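Local coordinates for DNA-binding protein reb1 (Schizosaccharomyces pombe, PDB 5EYB) that binds specific DNA sites in the rDNA spacer and upstream of RNA polymerase II genes, and takes part in terminating transcription by RNA polymerase I, at residues Glu178-Leu182 and Lys199-Met203; Gly190-Thr194 and Cys207-Trp211. All blocks are in the same frame, centred on the assembly; numbering follows the deposited sequence.

Overall arrangement
Both contacts lie inside one Myb-type DNA-binding repeat built from helices 176-189, 193-199 and 204-215, and their segments alternate along the chain. Contact 1 ties helix 176-189 to the turn between the other two helices. It is partly buried, about 6 Å from the nucleic acid at the nearest atom, and combines a salt bridge with methionine packing. Contact 2 is the more buried: the start of helix 193-199 meets helix 204-215 through tryptophan rings and an arginine chain, and the indole N-H and the guanidinium reach the DNA. The centres lie about 9 Å apart, and the contacts touch where Asp-179 OD2 forms a salt bridge with Arg-210 NH1 and Leu-182 packs on Cys-207.

Contact 1: residues Glu178-Leu182 and Lys199-Met203; sequences EDEEL and KMARM
In this Myb-type repeat, the first helix (176-189) is fastened to the turn of the predicted helix-turn-helix motif, and Glu-178 and Met-200 carry most of the contact. Glu-178 holds CG anti to its own N (chi1 -163°) and runs out extended, which carries its carboxylate across to Arg-202 coming from the opposite direction. Arg-202 presents the side of its guanidinium, NE and NH2, and both nitrogens close on the single oxygen Glu-178 OE1. Arg-202 NE lies 2.6 Å from Glu-178 OE1 and approaches it on the syn side, tilted out of the carboxylate plane. Arg-202 NH2, 2.7 Å from Glu-178 OE1, comes more steeply from above that plane, on the same face. OE1 lies near the guanidinium plane, yet the two flat groups are turned 50° apart. Arg-171 takes the other oxygen of Glu-178, while Arg-202 also donates NH1 to the Arg-171 carbonyl and makes a cation-pi contact with Trp-174, so both members of the salt bridge have further partners. Ala-201, with positive phi, is the first residue to leave helical angles after helix 193-199; Met-200 and Arg-202 flank it and both reach helix 176-189. Met-200 packs against that helix beside the Glu-178 chain. Its SD sits 3.9 Å from Leu-182 CB, the two side chains crossing at about a right angle. A bend at chi3 (60°) turns the methyl back along the helix, where Met-200 CE lies 4.0 Å from Glu-181 CB and 3.7 Å from Glu-178 CG.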
ATOM      1  N   GLU A 178      14.148 -15.966  11.438  1.00 66.86           N
ATOM      2  CA  GLU A 178      13.098 -16.486  10.579  1.00 59.07           C
ATOM      3  C   GLU A 178      13.281 -15.988   9.153  1.00 57.38           C
ATOM      4  O   GLU A 178      13.063 -16.731   8.199  1.00 59.41           O
ATOM      5  CB  GLU A 178      11.729 -16.081  11.114  1.00 67.63           C
ATOM      6  CG  GLU A 178      10.584 -16.892  10.558  1.00 69.31           C
ATOM      7  CD  GLU A 178       9.344 -16.770  11.407  1.00 74.26           C
ATOM      8  OE1 GLU A 178       8.302 -17.331  11.010  1.00 75.81           O
ATOM      9  OE2 GLU A 178       9.413 -16.118  12.473  1.00 73.62           O
ATOM     10  N   ASP A 179      13.682 -14.726   9.014  1.00 59.59           N
ATOM     11  CA  ASP A 179      14.005 -14.162   7.705  1.00 54.50           C
ATOM     12  C   ASP A 179      15.141 -14.938   7.059  1.00 55.27           C
ATOM     13  O   ASP A 179      15.138 -15.193   5.855  1.00 56.49           O
ATOM     14  CB  ASP A 179      14.389 -12.687   7.826  1.00 59.00           C
ATOM     15  CG  ASP A 179      13.184 -11.772   7.875  1.00 61.74           C
ATOM     16  OD1 ASP A 179      12.108 -12.176   7.387  1.00 51.53           O
ATOM     17  OD2 ASP A 179      13.315 -10.641   8.392  1.00 59.83           O
ATOM     18  N   GLU A 180      16.115 -15.310   7.881  1.00 61.61           N
ATOM     19  CA  GLU A 180      17.283 -16.044   7.422  1.00 69.63           C
ATOM     20  C   GLU A 180      16.923 -17.476   7.048  1.00 67.44           C
ATOM     21  O   GLU A 180      17.396 -18.004   6.038  1.00 68.29           O
ATOM     22  CB  GLU A 180      18.370 -16.036   8.501  1.00 76.39           C
ATOM     23  CG  GLU A 180      19.684 -16.666   8.072  1.00 80.57           C
ATOM     24  CD  GLU A 180      20.402 -15.864   7.000  1.00 82.70           C
ATOM     25  OE1 GLU A 180      20.035 -14.691   6.778  1.00 83.50           O
ATOM     26  OE2 GLU A 180      21.339 -16.411   6.382  1.00 86.74           O
ATOM     27  N   GLU A 181      16.084 -18.100   7.871  1.00 60.53           N
ATOM     28  CA  GLU A 181      15.640 -19.464   7.621  1.00 57.98           C
ATOM     29  C   GLU A 181      14.901 -19.543   6.294  1.00 53.76           C
ATOM     30  O   GLU A 181      15.018 -20.521   5.559  1.00 59.53           O
ATOM     31  CB  GLU A 181      14.740 -19.954   8.755  1.00 51.32           C
ATOM     32  CG  GLU A 181      14.358 -21.419   8.645  1.00 57.40           C
ATOM     33  CD  GLU A 181      15.519 -22.349   8.956  1.00 63.84           C
ATOM     34  OE1 GLU A 181      16.522 -21.879   9.534  1.00 64.08           O
ATOM     35  OE2 GLU A 181      15.428 -23.552   8.626  1.00 65.96           O
ATOM     36  N   LEU A 182      14.140 -18.496   5.996  1.00 50.64           N
ATOM     37  CA  LEU A 182      13.434 -18.408   4.731  1.00 48.20           C
ATOM     38  C   LEU A 182      14.417 -18.341   3.573  1.00 50.24           C
ATOM     39  O   LEU A 182      14.269 -19.057   2.582  1.00 56.45           O
ATOM     40  CB  LEU A 182      12.515 -17.189   4.710  1.00 47.23           C
ATOM     41  CG  LEU A 182      11.847 -16.923   3.359  1.00 44.76           C
ATOM     42  CD1 LEU A 182      10.850 -18.021   3.031  1.00 41.99           C
ATOM     43  CD2 LEU A 182      11.184 -15.556   3.341  1.00 47.43           C
ATOM     44  N   LYS A 199       7.392 -26.164   5.870  1.00 71.82           N
ATOM     45  CA  LYS A 199       8.592 -26.351   6.676  1.00 67.83           C
ATOM     46  C   LYS A 199       8.689 -25.282   7.767  1.00 64.67           C
ATOM     47  O   LYS A 199       9.166 -25.552   8.869  1.00 68.62           O
ATOM     48  CB  LYS A 199       9.845 -26.330   5.790  1.00 66.47           C
ATOM     49  CG  LYS A 199      10.059 -27.605   4.975  1.00 62.79           C
ATOM     50  CD  LYS A 199      11.143 -27.426   3.919  1.00 65.95           C
ATOM     51  CE  LYS A 199      12.132 -28.589   3.919  1.00 80.50           C
ATOM     52  NZ  LYS A 199      11.470 -29.915   3.773  1.00 85.00           N
ATOM     53  N   MET A 200       8.222 -24.075   7.460  1.00 57.96           N
ATOM     54  CA  MET A 200       8.303 -22.969   8.409  1.00 57.82           C
ATOM     55  C   MET A 200       6.981 -22.717   9.130  1.00 56.95           C
ATOM     56  O   MET A 200       6.874 -21.769   9.907  1.00 57.88           O
ATOM     57  CB  MET A 200       8.756 -21.692   7.697  1.00 56.70           C
ATOM     58  CG  MET A 200      10.060 -21.845   6.938  1.00 57.85           C
ATOM     59  SD  MET A 200      10.687 -20.296   6.266  1.00 61.93           S
ATOM     60  CE  MET A 200      10.886 -19.336   7.760  1.00 64.64           C
ATOM     61  N   ALA A 201       5.995 -23.581   8.884  1.00 55.71           N
ATOM     62  CA  ALA A 201       4.643 -23.420   9.423  1.00 55.07           C
ATOM     63  C   ALA A 201       4.085 -22.053   9.042  1.00 63.99           C
ATOM     64  O   ALA A 201       3.485 -21.357   9.859  1.00 66.24           O
ATOM     65  CB  ALA A 201       4.629 -23.601  10.932  1.00 57.72           C
ATOM     66  N   ARG A 202       4.300 -21.680   7.787  1.00 54.16           N
ATOM     67  CA  ARG A 202       3.908 -20.372   7.293  1.00 57.53           C
ATOM     68  C   ARG A 202       3.034 -20.489   6.046  1.00 58.96           C
ATOM     69  O   ARG A 202       3.211 -21.395   5.236  1.00 57.17           O
ATOM     70  CB  ARG A 202       5.150 -19.534   6.984  1.00 58.84           C
ATOM     71  CG  ARG A 202       5.905 -19.037   8.203  1.00 57.25           C
ATOM     72  CD  ARG A 202       5.189 -17.864   8.832  1.00 54.03           C
ATOM     73  NE  ARG A 202       6.087 -17.042   9.632  1.00 58.39           N
ATOM     74  CZ  ARG A 202       5.786 -15.826  10.072  1.00 70.77           C
ATOM     75  NH1 ARG A 202       4.607 -15.290   9.783  1.00 74.04           N
ATOM     76  NH2 ARG A 202       6.662 -15.144  10.798  1.00 74.35           N
ATOM     77  N   MET A 203       2.087 -19.573   5.896  1.00 63.19           N
ATOM     78  CA  MET A 203       1.265 -19.544   4.698  1.00 61.40           C
ATOM     79  C   MET A 203       2.141 -19.234   3.491  1.00 59.49           C
ATOM     80  O   MET A 203       2.806 -18.202   3.459  1.00 61.76           O
ATOM     81  CB  MET A 203       0.150 -18.512   4.828  1.00 62.87           C
ATOM     82  CG  MET A 203      -0.909 -18.624   3.749  1.00 68.03           C
ATOM     83  SD  MET A 203      -2.028 -17.220   3.764  1.00 83.83           S
ATOM     84  CE  MET A 203      -2.481 -17.190   5.495  1.00 96.28           C
TER

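Contact 2: residues Gly190-Thr194 and Cys207-Trp211. With nucleotides of chain B.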
ATOM      1  N   GLY A 190      14.449 -23.496  -3.873  1.00 52.03           N
ATOM      2  CA  GLY A 190      13.968 -22.631  -4.937  1.00 53.58           C
ATOM      3  C   GLY A 190      12.675 -21.927  -4.564  1.00 58.78           C
ATOM      4  O   GLY A 190      12.328 -21.852  -3.386  1.00 61.90           O
ATOM      5  N   LYS A 191      11.962 -21.418  -5.567  1.00 55.21           N
ATOM      6  CA  LYS A 191      10.728 -20.664  -5.345  1.00 57.64           C
ATOM      7  C   LYS A 191       9.531 -21.586  -5.138  1.00 57.34           C
ATOM      8  O   LYS A 191       8.548 -21.511  -5.877  1.00 56.87           O
ATOM      9  CB  LYS A 191      10.445 -19.734  -6.526  1.00 61.78           C
ATOM     10  CG  LYS A 191      11.642 -18.949  -7.014  1.00 62.49           C
ATOM     11  CD  LYS A 191      11.947 -17.770  -6.119  1.00 63.37           C
ATOM     12  CE  LYS A 191      12.974 -16.871  -6.780  1.00 71.32           C
ATOM     13  NZ  LYS A 191      12.567 -16.511  -8.172  1.00 71.66           N
ATOM     14  N   CYS A 192       9.622 -22.455  -4.137  1.00 56.08           N
ATOM     15  CA  CYS A 192       8.575 -23.428  -3.868  1.00 53.24           C
ATOM     16  C   CYS A 192       7.917 -23.121  -2.531  1.00 50.21           C
ATOM     17  O   CYS A 192       8.264 -23.703  -1.505  1.00 51.96           O
ATOM     18  CB  CYS A 192       9.149 -24.844  -3.888  1.00 59.80           C
ATOM     19  SG  CYS A 192       9.963 -25.269  -5.448  1.00 72.95           S
ATOM     20  N   TRP A 193       6.957 -22.203  -2.558  1.00 50.17           N
ATOM     21  CA  TRP A 193       6.439 -21.597  -1.338  1.00 50.90           C
ATOM     22  C   TRP A 193       5.550 -22.538  -0.531  1.00 52.64           C
ATOM     23  O   TRP A 193       5.416 -22.382   0.680  1.00 57.24           O
ATOM     24  CB  TRP A 193       5.676 -20.315  -1.684  1.00 49.90           C
ATOM     25  CG  TRP A 193       6.438 -19.427  -2.628  1.00 50.79           C
ATOM     26  CD1 TRP A 193       6.093 -19.104  -3.909  1.00 49.47           C
ATOM     27  CD2 TRP A 193       7.686 -18.773  -2.370  1.00 52.01           C
ATOM     28  NE1 TRP A 193       7.044 -18.278  -4.460  1.00 52.61           N
ATOM     29  CE2 TRP A 193       8.033 -18.061  -3.536  1.00 53.07           C
ATOM     30  CE3 TRP A 193       8.539 -18.715  -1.265  1.00 40.61           C
ATOM     31  CZ2 TRP A 193       9.196 -17.301  -3.627  1.00 51.15           C
ATOM     32  CZ3 TRP A 193       9.692 -17.961  -1.356  1.00 42.62           C
ATOM     33  CH2 TRP A 193      10.011 -17.264  -2.529  1.00 47.78           C
ATOM     34  N   THR A 194       4.948 -23.513  -1.197  1.00 54.15           N
ATOM     35  CA  THR A 194       4.113 -24.489  -0.507  1.00 55.11           C
ATOM     36  C   THR A 194       4.987 -25.460   0.288  1.00 59.22           C
ATOM     37  O   THR A 194       4.703 -25.762   1.450  1.00 46.10           O
ATOM     38  CB  THR A 194       3.226 -25.271  -1.491  1.00 51.84           C
ATOM     39  OG1 THR A 194       2.421 -24.354  -2.240  1.00 56.59           O
ATOM     40  CG2 THR A 194       2.318 -26.233  -0.745  1.00 54.18           C
ATOM     41  N   CYS A 207       5.258 -16.381   2.670  1.00 46.96           N
ATOM     42  CA  CYS A 207       6.658 -16.691   2.426  1.00 50.47           C
ATOM     43  C   CYS A 207       7.142 -15.989   1.170  1.00 49.49           C
ATOM     44  O   CYS A 207       8.234 -15.421   1.150  1.00 58.49           O
ATOM     45  CB  CYS A 207       6.872 -18.202   2.307  1.00 53.14           C
ATOM     46  SG  CYS A 207       6.626 -19.111   3.849  1.00 51.06           S
ATOM     47  N   ARG A 208       6.321 -16.027   0.124  1.00 51.22           N
ATOM     48  CA  ARG A 208       6.632 -15.334  -1.121  1.00 54.00           C
ATOM     49  C   ARG A 208       6.786 -13.845  -0.856  1.00 54.08           C
ATOM     50  O   ARG A 208       7.772 -13.234  -1.274  1.00 56.87           O
ATOM     51  CB  ARG A 208       5.540 -15.578  -2.172  1.00 53.20           C
ATOM     52  CG  ARG A 208       5.944 -15.288  -3.626  1.00 55.20           C
ATOM     53  CD  ARG A 208       5.947 -13.795  -3.975  1.00 53.11           C
ATOM     54  NE  ARG A 208       4.709 -13.123  -3.579  1.00 54.61           N
ATOM     55  CZ  ARG A 208       3.713 -12.830  -4.411  1.00 53.73           C
ATOM     56  NH1 ARG A 208       3.803 -13.143  -5.697  1.00 55.94           N
ATOM     57  NH2 ARG A 208       2.628 -12.217  -3.959  1.00 46.47           N
ATOM     58  N   ASP A 209       5.808 -13.266  -0.164  1.00 50.67           N
ATOM     59  CA  ASP A 209       5.808 -11.829   0.084  1.00 52.30           C
ATOM     60  C   ASP A 209       7.032 -11.404   0.894  1.00 51.85           C
ATOM     61  O   ASP A 209       7.685 -10.411   0.562  1.00 48.80           O
ATOM     62  CB  ASP A 209       4.519 -11.402   0.794  1.00 52.69           C
ATOM     63  CG  ASP A 209       3.273 -11.638  -0.051  1.00 53.18           C
ATOM     64  OD1 ASP A 209       3.387 -11.700  -1.295  1.00 53.20           O
ATOM     65  OD2 ASP A 209       2.175 -11.755   0.533  1.00 49.35           O
ATOM     66  N   ARG A 210       7.353 -12.163   1.941  1.00 50.90           N
ATOM     67  CA  ARG A 210       8.538 -11.881   2.747  1.00 49.10           C
ATOM     68  C   ARG A 210       9.799 -11.917   1.902  1.00 48.49           C
ATOM     69  O   ARG A 210      10.687 -11.086   2.067  1.00 57.80           O
ATOM     70  CB  ARG A 210       8.673 -12.870   3.897  1.00 51.23           C
ATOM     71  CG  ARG A 210       8.574 -12.222   5.255  1.00 50.70           C
ATOM     72  CD  ARG A 210       9.672 -11.201   5.497  1.00 52.23           C
ATOM     73  NE  ARG A 210       9.246 -10.207   6.479  1.00 63.33           N
ATOM     74  CZ  ARG A 210      10.062  -9.376   7.118  1.00 69.44           C
ATOM     75  NH1 ARG A 210      11.367  -9.421   6.898  1.00 71.42           N
ATOM     76  NH2 ARG A 210       9.572  -8.505   7.988  1.00 75.68           N
ATOM     77  N   TRP A 211       9.869 -12.883   0.995  1.00 48.80           N
ATOM     78  CA  TRP A 211      11.019 -13.008   0.110  1.00 55.31           C
ATOM     79  C   TRP A 211      11.054 -11.892  -0.936  1.00 55.43           C
ATOM     80  O   TRP A 211      12.027 -11.144  -1.016  1.00 52.84           O
ATOM     81  CB  TRP A 211      11.027 -14.376  -0.582  1.00 53.07           C
ATOM     82  CG  TRP A 211      12.100 -14.505  -1.623  1.00 57.52           C
ATOM     83  CD1 TRP A 211      11.961 -14.332  -2.971  1.00 59.82           C
ATOM     84  CD2 TRP A 211      13.480 -14.818  -1.400  1.00 60.66           C
ATOM     85  NE1 TRP A 211      13.167 -14.525  -3.599  1.00 58.84           N
ATOM     86  CE2 TRP A 211      14.116 -14.824  -2.657  1.00 61.68           C
ATOM     87  CE3 TRP A 211      14.238 -15.097  -0.259  1.00 65.19           C
ATOM     88  CZ2 TRP A 211      15.472 -15.098  -2.805  1.00 66.32           C
ATOM     89  CZ3 TRP A 211      15.585 -15.369  -0.408  1.00 69.92           C
ATOM     90  CH2 TRP A 211      16.188 -15.368  -1.671  1.00 69.46           C
TER
ATOM     91  P    DA B  10       4.379 -23.499  -5.193  1.00 54.23           P
ATOM     92  OP1  DA B  10       5.596 -24.327  -5.018  1.00 64.33           O
ATOM     93  OP2  DA B  10       3.655 -22.989  -4.007  1.00 58.35           O
ATOM     94  O5'  DA B  10       4.754 -22.254  -6.119  1.00 54.16           O
ATOM     95  C5'  DA B  10       5.204 -22.466  -7.446  1.00 50.88           C
ATOM     96  C4'  DA B  10       4.960 -21.234  -8.296  1.00 48.35           C
ATOM     97  O4'  DA B  10       3.533 -21.009  -8.423  1.00 55.25           O
ATOM     98  C3'  DA B  10       5.549 -19.928  -7.742  1.00 50.40           C
ATOM     99  O3'  DA B  10       6.318 -19.281  -8.757  1.00 52.70           O
ATOM    100  C2'  DA B  10       4.311 -19.111  -7.358  1.00 52.09           C
ATOM    101  C1'  DA B  10       3.293 -19.628  -8.352  1.00 53.10           C
ATOM    102  N9   DA B  10       1.909 -19.399  -7.944  1.00 52.09           N
ATOM    103  C8   DA B  10       1.331 -19.735  -6.752  1.00 50.83           C
ATOM    104  N7   DA B  10       0.066 -19.397  -6.662  1.00 45.33           N
ATOM    105  C5   DA B  10      -0.204 -18.799  -7.880  1.00 54.19           C
ATOM    106  C6   DA B  10      -1.372 -18.222  -8.420  1.00 53.50           C
ATOM    107  N6   DA B  10      -2.534 -18.158  -7.761  1.00 43.11           N
ATOM    108  N1   DA B  10      -1.296 -17.713  -9.666  1.00 53.10           N
ATOM    109  C2   DA B  10      -0.131 -17.774 -10.320  1.00 54.38           C
ATOM    110  N3   DA B  10       1.027 -18.291  -9.922  1.00 60.76           N
ATOM    111  C4   DA B  10       0.923 -18.790  -8.681  1.00 55.83           C
ATOM    112  P    DG B  12       6.352 -12.431 -12.741  1.00 75.38           P
ATOM    113  OP1  DG B  12       6.912 -12.212 -14.093  1.00 77.47           O
ATOM    114  OP2  DG B  12       7.160 -12.123 -11.542  1.00 75.97           O
ATOM    115  O5'  DG B  12       4.982 -11.624 -12.583  1.00 85.56           O
ATOM    116  C5'  DG B  12       3.873 -11.949 -13.406  1.00 74.38           C
ATOM    117  C4'  DG B  12       2.659 -11.128 -13.021  1.00 64.07           C
ATOM    118  O4'  DG B  12       2.038 -11.694 -11.845  1.00 57.93           O
ATOM    119  C3'  DG B  12       2.944  -9.655 -12.692  1.00 59.61           C
ATOM    120  O3'  DG B  12       2.121  -8.818 -13.501  1.00 60.34           O
ATOM    121  C2'  DG B  12       2.592  -9.533 -11.203  1.00 54.09           C
ATOM    122  C1'  DG B  12       1.577 -10.648 -11.031  1.00 53.63           C
ATOM    123  N9   DG B  12       1.472 -11.144  -9.665  1.00 52.50           N
ATOM    124  C8   DG B  12       2.456 -11.761  -8.932  1.00 59.51           C
ATOM    125  N7   DG B  12       2.072 -12.108  -7.736  1.00 61.21           N
ATOM    126  C5   DG B  12       0.745 -11.701  -7.675  1.00 53.60           C
ATOM    127  C6   DG B  12      -0.191 -11.810  -6.623  1.00 51.26           C
ATOM    128  O6   DG B  12      -0.029 -12.305  -5.502  1.00 51.55           O
ATOM    129  N1   DG B  12      -1.423 -11.271  -6.973  1.00 58.76           N
ATOM    130  C2   DG B  12      -1.715 -10.697  -8.185  1.00 56.03           C
ATOM    131  N2   DG B  12      -2.961 -10.233  -8.334  1.00 52.57           N
ATOM    132  N3   DG B  12      -0.847 -10.587  -9.181  1.00 54.71           N
ATOM    133  C4   DG B  12       0.360 -11.109  -8.855  1.00 50.33           C
ATOM    134  P    DA B  11       7.048 -17.872  -8.485  1.00 57.48           P
ATOM    135  OP1  DA B  11       8.437 -18.017  -8.967  1.00 68.35           O
ATOM    136  OP2  DA B  11       6.800 -17.422  -7.100  1.00 53.49           O
ATOM    137  O5'  DA B  11       6.320 -16.877  -9.490  1.00 63.66           O
ATOM    138  C5'  DA B  11       6.400 -17.114 -10.882  1.00 61.27           C
ATOM    139  C4'  DA B  11       5.548 -16.125 -11.637  1.00 53.42           C
ATOM    140  O4'  DA B  11       4.177 -16.244 -11.186  1.00 54.97           O
ATOM    141  C3'  DA B  11       5.947 -14.663 -11.438  1.00 53.90           C
ATOM    142  O3'  DA B  11       5.898 -13.968 -12.670  1.00 54.52           O
ATOM    143  C2'  DA B  11       4.908 -14.133 -10.452  1.00 52.69           C
ATOM    144  C1'  DA B  11       3.690 -14.986 -10.764  1.00 52.19           C
ATOM    145  N9   DA B  11       2.833 -15.190  -9.603  1.00 55.31           N
ATOM    146  C8   DA B  11       3.200 -15.701  -8.391  1.00 58.45           C
ATOM    147  N7   DA B  11       2.219 -15.764  -7.524  1.00 57.88           N
ATOM    148  C5   DA B  11       1.133 -15.261  -8.215  1.00 57.48           C
ATOM    149  C6   DA B  11      -0.212 -15.060  -7.852  1.00 54.40           C
ATOM    150  N6   DA B  11      -0.702 -15.361  -6.647  1.00 50.17           N
ATOM    151  N1   DA B  11      -1.036 -14.537  -8.781  1.00 56.86           N
ATOM    152  C2   DA B  11      -0.542 -14.236  -9.988  1.00 58.52           C
ATOM    153  N3   DA B  11       0.699 -14.378 -10.443  1.00 66.43           N
ATOM    154  C4   DA B  11       1.496 -14.901  -9.499  1.00 61.97           C
TER
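Asp-209 OD1 is gripped by two nitrogens of the neighbouring Arg-208: NE at 3.0 Å and NH2 at 2.8 Å from it, both with OD1 in the guanidinium plane. This side-on clasp probably steadies the guanidinium where it meets the DG12 base of chain B, Arg-208 NH1 donating to N7 at 2.9 Å and NH2 to O6. With CG anti to the backbone N (chi1 -162°), Arg-208 sets CG over the Trp-193 face, 3.6 Å from the centroid of the five-membered ring, in a CH-pi contact; bends at chi2 and chi3 then turn the guanidinium to the base. At the indole edge, Trp-193 NE1 gives an almost straight bond (171°) to OP2 of DA11 of chain B, 2.8 Å away. Trp-193 CH2 lies 3.5 Å from Trp-211 CD1, the ring planes inclined at 45°. An alanine here, lacking the indole N-H, would probably weaken the hold on that phosphate and open a gap beside Arg-208 and Trp-211. Thr-194 OG1 holds OP2 of DA10 of chain B at 2.6 Å. The third helix thus reads guanine in the major groove, while tryptophans pack between the helices, as is characteristic of Myb-type repeats.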